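Local coordinates for osmolarity sensor protein EnvZ (Escherichia coli, PDB 5XGA) that is a membrane-bound sensor histidine kinase that responds to osmolarity and phosphorylates its response regulator OmpR, at residues N3-L17 with P108-H120. Numbering follows the deposited sequence.
Sequences NFAILPSLQQFNKVL and PNIWVRVPLTEIH. With CPS (3-[(3-cholamidopropyl)dimethylammonio]-1-propanesulfonate), chain B.
F4 opens the contact between the two ends of this periplasmic domain, where the N- and C-terminal segments pair antiparallel through a single bridge with a classic beta bulge; the ends, which in the full-length protein probably lead to membrane-spanning helices, are thus held side by side. The F4 ring crosses the E118 side chain at about a right angle, and E118 OE1 lies 3.1 Å from F4 CD1, at the ring edge near its plane, where the C-H hydrogens are slightly positive. A5 and I6 both face I119, making the bulge, and A5 N bonds weakly to I119 O. I6 N to I119 O is straighter, at 3.1 Å. The return bond, I119 N to I6 O, is almost linear at 2.7 Å and lies in the carbonyl plane. Branched I6 and I119 suit such extended backbone, and their CB atoms touch beside the bridge.

P8, with no N-H to offer, lays its ring along L116, whose CD2 also meets P8 O. S9 caps helix 10-24 by accepting from Q12 N, and L10 meets L116 CD1 with its own CD1. F13 is the flat apolar wedge between helix and sheet: with CG anti to the backbone N (chi1 -179°), the ring reaches L116, whose CA sits over one face, 3.9 Å from the centroid. With an alanine in its place, L116 and V114 would probably face a gap, and V100 of the adjacent strand would lose its aromatic cover. A turn on, L17 CD1 lies 4.1 Å from V114 CG1, the methyl that also meets F13 CZ at the ring edge.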
ATOM      1  N   ASN A   3     -19.702   2.327  12.274  1.00 58.40           N
ATOM      2  CA  ASN A   3     -19.167   2.441  13.625  1.00 58.18           C
ATOM      3  C   ASN A   3     -17.643   2.571  13.595  1.00 60.31           C
ATOM      4  O   ASN A   3     -16.927   1.601  13.328  1.00 59.84           O
ATOM      5  CB  ASN A   3     -19.588   1.235  14.479  1.00 62.51           C
ATOM      6  CG  ASN A   3     -19.592   1.541  15.977  1.00 68.45           C
ATOM      7  OD1 ASN A   3     -18.551   1.497  16.636  1.00 72.90           O
ATOM      8  ND2 ASN A   3     -20.768   1.842  16.519  1.00 67.78           N
ATOM      9  N   PHE A   4     -17.164   3.786  13.856  1.00 60.77           N
ATOM     10  CA  PHE A   4     -15.735   4.094  13.889  1.00 51.91           C
ATOM     11  C   PHE A   4     -15.005   3.180  14.871  1.00 50.64           C
ATOM     12  O   PHE A   4     -15.586   2.694  15.847  1.00 43.45           O
ATOM     13  CB  PHE A   4     -15.534   5.575  14.249  1.00 54.88           C
ATOM     14  CG  PHE A   4     -14.152   5.916  14.744  1.00 48.78           C
ATOM     15  CD1 PHE A   4     -13.104   6.100  13.855  1.00 45.18           C
ATOM     16  CD2 PHE A   4     -13.911   6.076  16.101  1.00 44.24           C
ATOM     17  CE1 PHE A   4     -11.831   6.423  14.316  1.00 40.19           C
ATOM     18  CE2 PHE A   4     -12.648   6.395  16.569  1.00 38.81           C
ATOM     19  CZ  PHE A   4     -11.604   6.569  15.675  1.00 38.25           C
ATOM     20  N   ALA A   5     -13.737   2.920  14.593  1.00 43.00           N
ATOM     21  CA  ALA A   5     -12.948   2.079  15.471  1.00 43.86           C
ATOM     22  C   ALA A   5     -11.545   2.660  15.656  1.00 41.57           C
ATOM     23  O   ALA A   5     -11.087   2.825  16.786  1.00 30.48           O
ATOM     24  CB  ALA A   5     -12.880   0.663  14.932  1.00 42.50           C
ATOM     25  N   ILE A   6     -10.873   2.991  14.555  1.00 35.70           N
ATOM     26  CA  ILE A   6      -9.510   3.516  14.643  1.00 26.47           C
ATOM     27  C   ILE A   6      -9.194   4.567  13.581  1.00 30.39           C
ATOM     28  O   ILE A   6      -9.522   4.392  12.407  1.00 28.04           O
ATOM     29  CB  ILE A   6      -8.465   2.385  14.506  1.00 27.92           C
ATOM     30  CG1 ILE A   6      -8.797   1.211  15.416  1.00 26.87           C
ATOM     31  CG2 ILE A   6      -7.052   2.906  14.784  1.00 24.50           C
ATOM     32  CD1 ILE A   6      -7.771   0.101  15.358  1.00 33.12           C
ATOM     33  N   LEU A   7      -8.551   5.656  13.997  1.00 26.75           N
ATOM     34  CA  LEU A   7      -7.887   6.559  13.046  1.00 19.51           C
ATOM     35  C   LEU A   7      -6.389   6.320  13.177  1.00 25.25           C
ATOM     36  O   LEU A   7      -5.756   6.782  14.125  1.00 20.53           O
ATOM     37  CB  LEU A   7      -8.223   8.023  13.310  1.00 24.10           C
ATOM     38  CG  LEU A   7      -7.664   9.019  12.277  1.00 29.12           C
ATOM     39  CD1 LEU A   7      -8.395   8.910  10.929  1.00 25.61           C
ATOM     40  CD2 LEU A   7      -7.716  10.462  12.798  1.00 27.26           C
ATOM     41  N   PRO A   8      -5.818   5.560  12.241  1.00 25.63           N
ATOM     42  CA  PRO A   8      -4.448   5.096  12.461  1.00 21.90           C
ATOM     43  C   PRO A   8      -3.427   6.162  12.142  1.00 20.95           C
ATOM     44  O   PRO A   8      -3.664   7.004  11.269  1.00 22.45           O
ATOM     45  CB  PRO A   8      -4.322   3.925  11.488  1.00 24.93           C
ATOM     46  CG  PRO A   8      -5.179   4.366  10.324  1.00 24.75           C
ATOM     47  CD  PRO A   8      -6.381   5.043  10.983  1.00 25.83           C
ATOM     48  N   SER A   9      -2.292   6.105  12.841  1.00 20.62           N
ATOM     49  CA  SER A   9      -1.133   6.899  12.487  1.00 23.10           C
ATOM     50  C   SER A   9      -0.674   6.513  11.094  1.00 25.73           C
ATOM     51  O   SER A   9      -1.029   5.453  10.583  1.00 22.27           O
ATOM     52  CB  SER A   9       0.015   6.680  13.481  1.00 24.49           C
ATOM     53  OG  SER A   9       0.483   5.340  13.395  1.00 27.02           O
ATOM     54  N   LEU A  10       0.131   7.371  10.489  1.00 22.09           N
ATOM     55  CA  LEU A  10       0.746   7.047   9.217  1.00 25.77           C
ATOM     56  C   LEU A  10       1.579   5.772   9.342  1.00 21.97           C
ATOM     57  O   LEU A  10       1.566   4.919   8.455  1.00 23.79           O
ATOM     58  CB  LEU A  10       1.610   8.218   8.745  1.00 28.98           C
ATOM     59  CG  LEU A  10       2.126   8.091   7.322  1.00 31.83           C
ATOM     60  CD1 LEU A  10       0.963   8.078   6.342  1.00 26.88           C
ATOM     61  CD2 LEU A  10       3.086   9.244   7.031  1.00 32.72           C
ATOM     62  N   GLN A  11       2.287   5.634  10.459  1.00 21.81           N
ATOM     63  CA  GLN A  11       3.147   4.471  10.671  1.00 30.58           C
ATOM     64  C   GLN A  11       2.336   3.185  10.785  1.00 30.05           C
ATOM     65  O   GLN A  11       2.694   2.151  10.224  1.00 26.51           O
ATOM     66  CB  GLN A  11       4.002   4.663  11.924  1.00 36.97           C
ATOM     67  CG  GLN A  11       4.887   5.916  11.897  1.00 41.89           C
ATOM     68  CD  GLN A  11       4.193   7.166  12.452  1.00 43.95           C
ATOM     69  OE1 GLN A  11       2.989   7.356  12.277  1.00 32.58           O
ATOM     70  NE2 GLN A  11       4.964   8.024  13.125  1.00 47.40           N
ATOM     71  N   GLN A  12       1.234   3.242  11.529  1.00 24.07           N
ATOM     72  CA  GLN A  12       0.357   2.079  11.649  1.00 20.77           C
ATOM     73  C   GLN A  12      -0.318   1.750  10.318  1.00 25.17           C
ATOM     74  O   GLN A  12      -0.507   0.575   9.972  1.00 24.85           O
ATOM     75  CB  GLN A  12      -0.705   2.340  12.712  1.00 24.34           C
ATOM     76  CG  GLN A  12      -1.592   1.170  12.991  1.00 29.13           C
ATOM     77  CD  GLN A  12      -2.504   1.467  14.148  1.00 36.43           C
ATOM     78  OE1 GLN A  12      -2.836   2.632  14.395  1.00 24.42           O
ATOM     79  NE2 GLN A  12      -2.901   0.430  14.883  1.00 38.39           N
ATOM     80  N   PHE A  13      -0.705   2.795   9.585  1.00 21.02           N
ATOM     81  CA  PHE A  13      -1.366   2.607   8.300  1.00 19.69           C
ATOM     82  C   PHE A  13      -0.437   1.918   7.314  1.00 23.30           C
ATOM     83  O   PHE A  13      -0.856   1.023   6.587  1.00 24.07           O
ATOM     84  CB  PHE A  13      -1.836   3.931   7.724  1.00 24.24           C
ATOM     85  CG  PHE A  13      -2.548   3.790   6.412  1.00 24.60           C
ATOM     86  CD1 PHE A  13      -3.828   3.274   6.356  1.00 25.53           C
ATOM     87  CD2 PHE A  13      -1.941   4.187   5.238  1.00 25.81           C
ATOM     88  CE1 PHE A  13      -4.487   3.157   5.146  1.00 30.01           C
ATOM     89  CE2 PHE A  13      -2.597   4.068   4.025  1.00 24.85           C
ATOM     90  CZ  PHE A  13      -3.865   3.556   3.981  1.00 24.64           C
ATOM     91  N   ASN A  14       0.825   2.345   7.291  1.00 23.20           N
ATOM     92  CA  ASN A  14       1.823   1.703   6.434  1.00 22.29           C
ATOM     93  C   ASN A  14       1.970   0.212   6.749  1.00 22.68           C
ATOM     94  O   ASN A  14       2.132  -0.623   5.841  1.00 21.73           O
ATOM     95  CB  ASN A  14       3.176   2.417   6.581  1.00 21.74           C
ATOM     96  CG  ASN A  14       4.128   2.102   5.452  1.00 26.24           C
ATOM     97  OD1 ASN A  14       5.194   1.490   5.655  1.00 27.10           O
ATOM     98  ND2 ASN A  14       3.759   2.523   4.246  1.00 21.30           N
ATOM     99  N   LYS A  15       1.933  -0.130   8.035  1.00 24.49           N
ATOM    100  CA  LYS A  15       2.061  -1.535   8.431  1.00 24.76           C
ATOM    101  C   LYS A  15       0.878  -2.331   7.917  1.00 23.14           C
ATOM    102  O   LYS A  15       1.026  -3.443   7.397  1.00 25.18           O
ATOM    103  CB  LYS A  15       2.147  -1.688   9.950  1.00 27.82           C
ATOM    104  CG  LYS A  15       3.375  -1.076  10.593  1.00 38.20           C
ATOM    105  CD  LYS A  15       3.484  -1.488  12.064  1.00 35.70           C
ATOM    106  CE  LYS A  15       4.270  -2.784  12.197  1.00 56.61           C
ATOM    107  NZ  LYS A  15       5.629  -2.651  11.575  1.00 49.04           N
ATOM    108  N   VAL A  16      -0.305  -1.754   8.088  1.00 20.55           N
ATOM    109  CA  VAL A  16      -1.543  -2.373   7.633  1.00 22.26           C
ATOM    110  C   VAL A  16      -1.541  -2.550   6.123  1.00 23.62           C
ATOM    111  O   VAL A  16      -1.779  -3.642   5.602  1.00 24.34           O
ATOM    112  CB  VAL A  16      -2.752  -1.527   8.042  1.00 27.16           C
ATOM    113  CG1 VAL A  16      -3.976  -1.948   7.242  1.00 30.91           C
ATOM    114  CG2 VAL A  16      -2.981  -1.649   9.545  1.00 28.67           C
ATOM    115  N   LEU A  17      -1.255  -1.461   5.428  1.00 21.37           N
ATOM    116  CA  LEU A  17      -1.176  -1.466   3.977  1.00 21.61           C
ATOM    117  C   LEU A  17      -0.212  -2.533   3.448  1.00 19.76           C
ATOM    118  O   LEU A  17      -0.519  -3.254   2.494  1.00 19.91           O
ATOM    119  CB  LEU A  17      -0.742  -0.087   3.499  1.00 17.51           C
ATOM    120  CG  LEU A  17      -0.583   0.125   2.010  1.00 22.31           C
ATOM    121  CD1 LEU A  17      -1.905  -0.080   1.323  1.00 26.86           C
ATOM    122  CD2 LEU A  17      -0.048   1.534   1.776  1.00 25.28           C
ATOM    123  N   PRO A 108       6.556  -1.343 -12.373  1.00 38.33           N
ATOM    124  CA  PRO A 108       7.361  -0.119 -12.363  1.00 30.83           C
ATOM    125  C   PRO A 108       6.701   1.077 -13.037  1.00 32.87           C
ATOM    126  O   PRO A 108       7.128   2.208 -12.798  1.00 29.01           O
ATOM    127  CB  PRO A 108       8.629  -0.533 -13.127  1.00 40.81           C
ATOM    128  CG  PRO A 108       8.252  -1.737 -13.893  1.00 39.44           C
ATOM    129  CD  PRO A 108       7.232  -2.446 -13.076  1.00 35.38           C
ATOM    130  N   ASN A 109       5.681   0.840 -13.860  1.00 32.94           N
ATOM    131  CA  ASN A 109       5.010   1.946 -14.548  1.00 32.86           C
ATOM    132  C   ASN A 109       3.624   2.287 -13.984  1.00 35.55           C
ATOM    133  O   ASN A 109       2.874   3.034 -14.608  1.00 34.67           O
ATOM    134  CB  ASN A 109       4.887   1.640 -16.042  1.00 39.38           C
ATOM    135  CG  ASN A 109       6.236   1.553 -16.733  1.00 45.46           C
ATOM    136  OD1 ASN A 109       7.090   2.433 -16.584  1.00 46.40           O
ATOM    137  ND2 ASN A 109       6.439   0.479 -17.484  1.00 50.08           N
ATOM    138  N   ILE A 110       3.302   1.742 -12.810  1.00 30.52           N
ATOM    139  CA  ILE A 110       2.036   2.028 -12.119  1.00 30.52           C
ATOM    140  C   ILE A 110       2.288   2.635 -10.736  1.00 32.82           C
ATOM    141  O   ILE A 110       3.086   2.108  -9.955  1.00 28.19           O
ATOM    142  CB  ILE A 110       1.168   0.744 -11.940  1.00 31.94           C
ATOM    143  CG1 ILE A 110       0.759   0.165 -13.292  1.00 32.51           C
ATOM    144  CG2 ILE A 110      -0.063   1.023 -11.078  1.00 29.76           C
ATOM    145  CD1 ILE A 110       0.018   1.156 -14.174  1.00 40.36           C
ATOM    146  N   TRP A 111       1.610   3.738 -10.433  1.00 23.89           N
ATOM    147  CA  TRP A 111       1.558   4.232  -9.068  1.00 27.43           C
ATOM    148  C   TRP A 111       0.273   3.770  -8.381  1.00 27.78           C
ATOM    149  O   TRP A 111      -0.818   3.862  -8.948  1.00 26.39           O
ATOM    150  CB  TRP A 111       1.642   5.757  -9.032  1.00 29.81           C
ATOM    151  CG  TRP A 111       3.041   6.280  -9.153  1.00 30.27           C
ATOM    152  CD1 TRP A 111       3.654   6.727 -10.287  1.00 33.67           C
ATOM    153  CD2 TRP A 111       4.004   6.409  -8.100  1.00 30.96           C
ATOM    154  NE1 TRP A 111       4.936   7.136 -10.005  1.00 28.79           N
ATOM    155  CE2 TRP A 111       5.176   6.950  -8.666  1.00 30.82           C
ATOM    156  CE3 TRP A 111       3.989   6.122  -6.729  1.00 25.94           C
ATOM    157  CZ2 TRP A 111       6.323   7.198  -7.916  1.00 28.82           C
ATOM    158  CZ3 TRP A 111       5.127   6.381  -5.984  1.00 25.80           C
ATOM    159  CH2 TRP A 111       6.282   6.901  -6.582  1.00 31.36           C
ATOM    160  N   VAL A 112       0.410   3.284  -7.156  1.00 23.25           N
ATOM    161  CA  VAL A 112      -0.739   2.877  -6.348  1.00 23.60           C
ATOM    162  C   VAL A 112      -1.088   4.005  -5.385  1.00 25.22           C
ATOM    163  O   VAL A 112      -0.246   4.417  -4.582  1.00 21.21           O
ATOM    164  CB  VAL A 112      -0.436   1.574  -5.567  1.00 23.58           C
ATOM    165  CG1 VAL A 112      -1.510   1.281  -4.552  1.00 25.59           C
ATOM    166  CG2 VAL A 112      -0.269   0.397  -6.537  1.00 23.08           C
ATOM    167  N   ARG A 113      -2.314   4.519  -5.482  1.00 17.08           N
ATOM    168  CA  ARG A 113      -2.748   5.603  -4.608  1.00 21.84           C
ATOM    169  C   ARG A 113      -3.704   5.087  -3.553  1.00 21.07           C
ATOM    170  O   ARG A 113      -4.744   4.523  -3.881  1.00 20.24           O
ATOM    171  CB  ARG A 113      -3.431   6.719  -5.398  1.00 20.59           C
ATOM    172  CG  ARG A 113      -3.862   7.888  -4.504  1.00 21.40           C
ATOM    173  CD  ARG A 113      -4.847   8.792  -5.224  1.00 23.47           C
ATOM    174  NE  ARG A 113      -5.204   9.946  -4.398  1.00 26.05           N
ATOM    175  CZ  ARG A 113      -6.265   9.994  -3.594  1.00 27.25           C
ATOM    176  NH1 ARG A 113      -7.090   8.962  -3.503  1.00 24.28           N
ATOM    177  NH2 ARG A 113      -6.504  11.092  -2.882  1.00 32.45           N
ATOM    178  N   VAL A 114      -3.348   5.287  -2.286  1.00 18.40           N
ATOM    179  CA  VAL A 114      -4.160   4.803  -1.171  1.00 17.94           C
ATOM    180  C   VAL A 114      -4.293   5.878  -0.099  1.00 26.08           C
ATOM    181  O   VAL A 114      -3.326   6.196   0.590  1.00 21.73           O
ATOM    182  CB  VAL A 114      -3.554   3.527  -0.530  1.00 24.57           C
ATOM    183  CG1 VAL A 114      -4.546   2.877   0.416  1.00 24.49           C
ATOM    184  CG2 VAL A 114      -3.164   2.535  -1.597  1.00 25.07           C
ATOM    185  N   PRO A 115      -5.493   6.450   0.036  1.00 23.69           N
ATOM    186  CA  PRO A 115      -5.783   7.401   1.115  1.00 26.07           C
ATOM    187  C   PRO A 115      -5.803   6.724   2.475  1.00 24.52           C
ATOM    188  O   PRO A 115      -6.339   5.616   2.606  1.00 22.07           O
ATOM    189  CB  PRO A 115      -7.180   7.925   0.759  1.00 27.11           C
ATOM    190  CG  PRO A 115      -7.809   6.787   0.038  1.00 34.87           C
ATOM    191  CD  PRO A 115      -6.679   6.189  -0.795  1.00 29.95           C
ATOM    192  N   LEU A 116      -5.216   7.378   3.474  1.00 22.87           N
ATOM    193  CA  LEU A 116      -5.340   6.924   4.855  1.00 25.32           C
ATOM    194  C   LEU A 116      -6.763   7.213   5.333  1.00 30.14           C
ATOM    195  O   LEU A 116      -7.222   8.351   5.260  1.00 30.49           O
ATOM    196  CB  LEU A 116      -4.303   7.615   5.755  1.00 25.80           C
ATOM    197  CG  LEU A 116      -4.170   7.144   7.212  1.00 21.73           C
ATOM    198  CD1 LEU A 116      -2.799   7.502   7.746  1.00 18.85           C
ATOM    199  CD2 LEU A 116      -5.245   7.753   8.096  1.00 27.33           C
ATOM    200  N   THR A 117      -7.469   6.194   5.809  1.00 27.46           N
ATOM    201  CA  THR A 117      -8.848   6.396   6.241  1.00 30.26           C
ATOM    202  C   THR A 117      -9.126   5.772   7.595  1.00 29.89           C
ATOM    203  O   THR A 117      -8.325   4.995   8.107  1.00 34.94           O
ATOM    204  CB  THR A 117      -9.854   5.806   5.233  1.00 33.69           C
ATOM    205  OG1 THR A 117      -9.694   4.385   5.189  1.00 35.58           O
ATOM    206  CG2 THR A 117      -9.616   6.371   3.845  1.00 38.49           C
ATOM    207  N   GLU A 118     -10.270   6.128   8.171  1.00 33.03           N
ATOM    208  CA  GLU A 118     -10.765   5.452   9.357  1.00 38.29           C
ATOM    209  C   GLU A 118     -10.841   3.956   9.129  1.00 39.68           C
ATOM    210  O   GLU A 118     -11.101   3.492   8.019  1.00 47.71           O
ATOM    211  CB  GLU A 118     -12.153   5.966   9.750  1.00 39.29           C
ATOM    212  CG  GLU A 118     -12.180   7.338  10.380  1.00 49.60           C
ATOM    213  CD  GLU A 118     -13.546   7.670  10.938  1.00 58.07           C
ATOM    214  OE1 GLU A 118     -14.357   6.729  11.108  1.00 57.27           O
ATOM    215  OE2 GLU A 118     -13.808   8.863  11.200  1.00 60.45           O
ATOM    216  N   ILE A 119     -10.601   3.208  10.194  1.00 35.70           N
ATOM    217  CA  ILE A 119     -10.883   1.789  10.225  1.00 44.00           C
ATOM    218  C   ILE A 119     -12.181   1.568  10.997  1.00 49.79           C
ATOM    219  O   ILE A 119     -12.420   2.224  12.016  1.00 40.90           O
ATOM    220  CB  ILE A 119      -9.751   1.019  10.874  1.00 40.33           C
ATOM    221  CG1 ILE A 119      -8.479   1.171  10.031  1.00 39.28           C
ATOM    222  CG2 ILE A 119     -10.143  -0.435  11.054  1.00 40.70           C
ATOM    223  CD1 ILE A 119      -7.248   0.647  10.715  1.00 38.34           C
ATOM    224  N   HIS A 120     -13.023   0.660  10.509  1.00 51.84           N
ATOM    225  CA  HIS A 120     -14.347   0.463  11.103  1.00 54.68           C
ATOM    226  C   HIS A 120     -14.516  -0.923  11.721  1.00 50.49           C
ATOM    227  O   HIS A 120     -15.346  -1.115  12.614  1.00 58.33           O
ATOM    228  CB  HIS A 120     -15.432   0.703  10.051  1.00 58.94           C
ATOM    229  CG  HIS A 120     -15.326   2.031   9.369  1.00 55.22           C
ATOM    230  ND1 HIS A 120     -15.546   3.226  10.024  1.00 61.21           N
ATOM    231  CD2 HIS A 120     -15.026   2.354   8.088  1.00 57.13           C
ATOM    232  CE1 HIS A 120     -15.384   4.226   9.176  1.00 60.11           C
ATOM    233  NE2 HIS A 120     -15.066   3.725   7.995  1.00 66.75           N
TER
HETATM  234  C1  CPS B 201       0.277  -4.333  -6.088  1.00 32.74           C
HETATM  235  C2  CPS B 201      -0.677  -4.394  -7.259  1.00 30.99           C
HETATM  236  C3  CPS B 201      -0.487  -6.936  -7.292  1.00 30.45           C
HETATM  237  C4  CPS B 201      -0.307  -8.180  -8.129  1.00 26.03           C
HETATM  238  C5  CPS B 201      -1.283  -8.227  -9.257  1.00 28.35           C
HETATM  239  C6  CPS B 201      -1.148  -6.948 -10.040  1.00 29.46           C
HETATM  240  C7  CPS B 201      -1.974  -7.124 -11.279  1.00 30.61           C
HETATM  241  C8  CPS B 201      -1.749  -8.589 -11.579  1.00 33.34           C
HETATM  242  C9  CPS B 201      -1.002  -9.194 -10.390  1.00 26.69           C
HETATM  243  C10 CPS B 201      -2.662  -8.456  -8.650  1.00 28.48           C
HETATM  244  C11 CPS B 201      -2.067  -4.523  -6.682  1.00 33.91           C
HETATM  245  C12 CPS B 201       1.703  -4.050  -6.520  1.00 28.58           C
HETATM  246  C13 CPS B 201       1.758  -2.733  -7.251  1.00 26.16           C
HETATM  247  C14 CPS B 201       0.894  -2.841  -8.497  1.00 24.08           C
HETATM  248  C15 CPS B 201      -0.535  -3.131  -8.111  1.00 33.50           C
HETATM  249  C16 CPS B 201      -1.418  -3.141  -9.347  1.00 28.15           C
HETATM  250  C17 CPS B 201      -1.312  -4.439 -10.145  1.00 28.89           C
HETATM  251  C18 CPS B 201      -1.428  -5.687  -9.245  1.00 29.23           C
HETATM  252  C19 CPS B 201      -0.443  -5.645  -8.099  1.00 26.44           C
HETATM  253  C20 CPS B 201      -1.336 -10.689 -10.204  1.00 36.82           C
HETATM  254  C21 CPS B 201      -0.832 -11.331  -8.908  1.00 32.93           C
HETATM  255  C22 CPS B 201      -0.895 -11.515 -11.408  1.00 41.06           C
HETATM  256  C23 CPS B 201      -1.416 -12.939 -11.499  1.00 53.99           C
HETATM  257  C24 CPS B 201      -1.503 -13.367 -12.960  1.00 66.55           C
HETATM  258  C25 CPS B 201      -2.940 -13.940 -14.879  1.00 78.87           C
HETATM  259  C26 CPS B 201      -4.419 -13.989 -15.309  1.00 87.41           C
HETATM  260  C27 CPS B 201      -4.655 -14.315 -16.795  1.00 90.01           C
HETATM  261  C28 CPS B 201      -6.412 -15.902 -16.508  1.00 81.85           C
HETATM  262  C29 CPS B 201      -6.936 -13.586 -16.549  1.00 78.64           C
HETATM  263  C30 CPS B 201      -6.220 -14.566 -18.590  1.00 84.82           C
HETATM  264  N1  CPS B 201      -2.721 -13.532 -13.482  1.00 78.32           N
HETATM  265  N2  CPS B 201      -6.064 -14.616 -17.121  1.00 88.92           N
HETATM  266  O1  CPS B 201      -0.505 -13.570 -13.638  1.00 70.28           O
HETATM  267  O2  CPS B 201       3.122  -2.409  -7.522  1.00 28.18           O
HETATM  268  O3  CPS B 201      -0.132  -4.428 -10.948  1.00 26.13           O
HETATM  269  O4  CPS B 201       0.986  -8.143  -8.674  1.00 27.49           O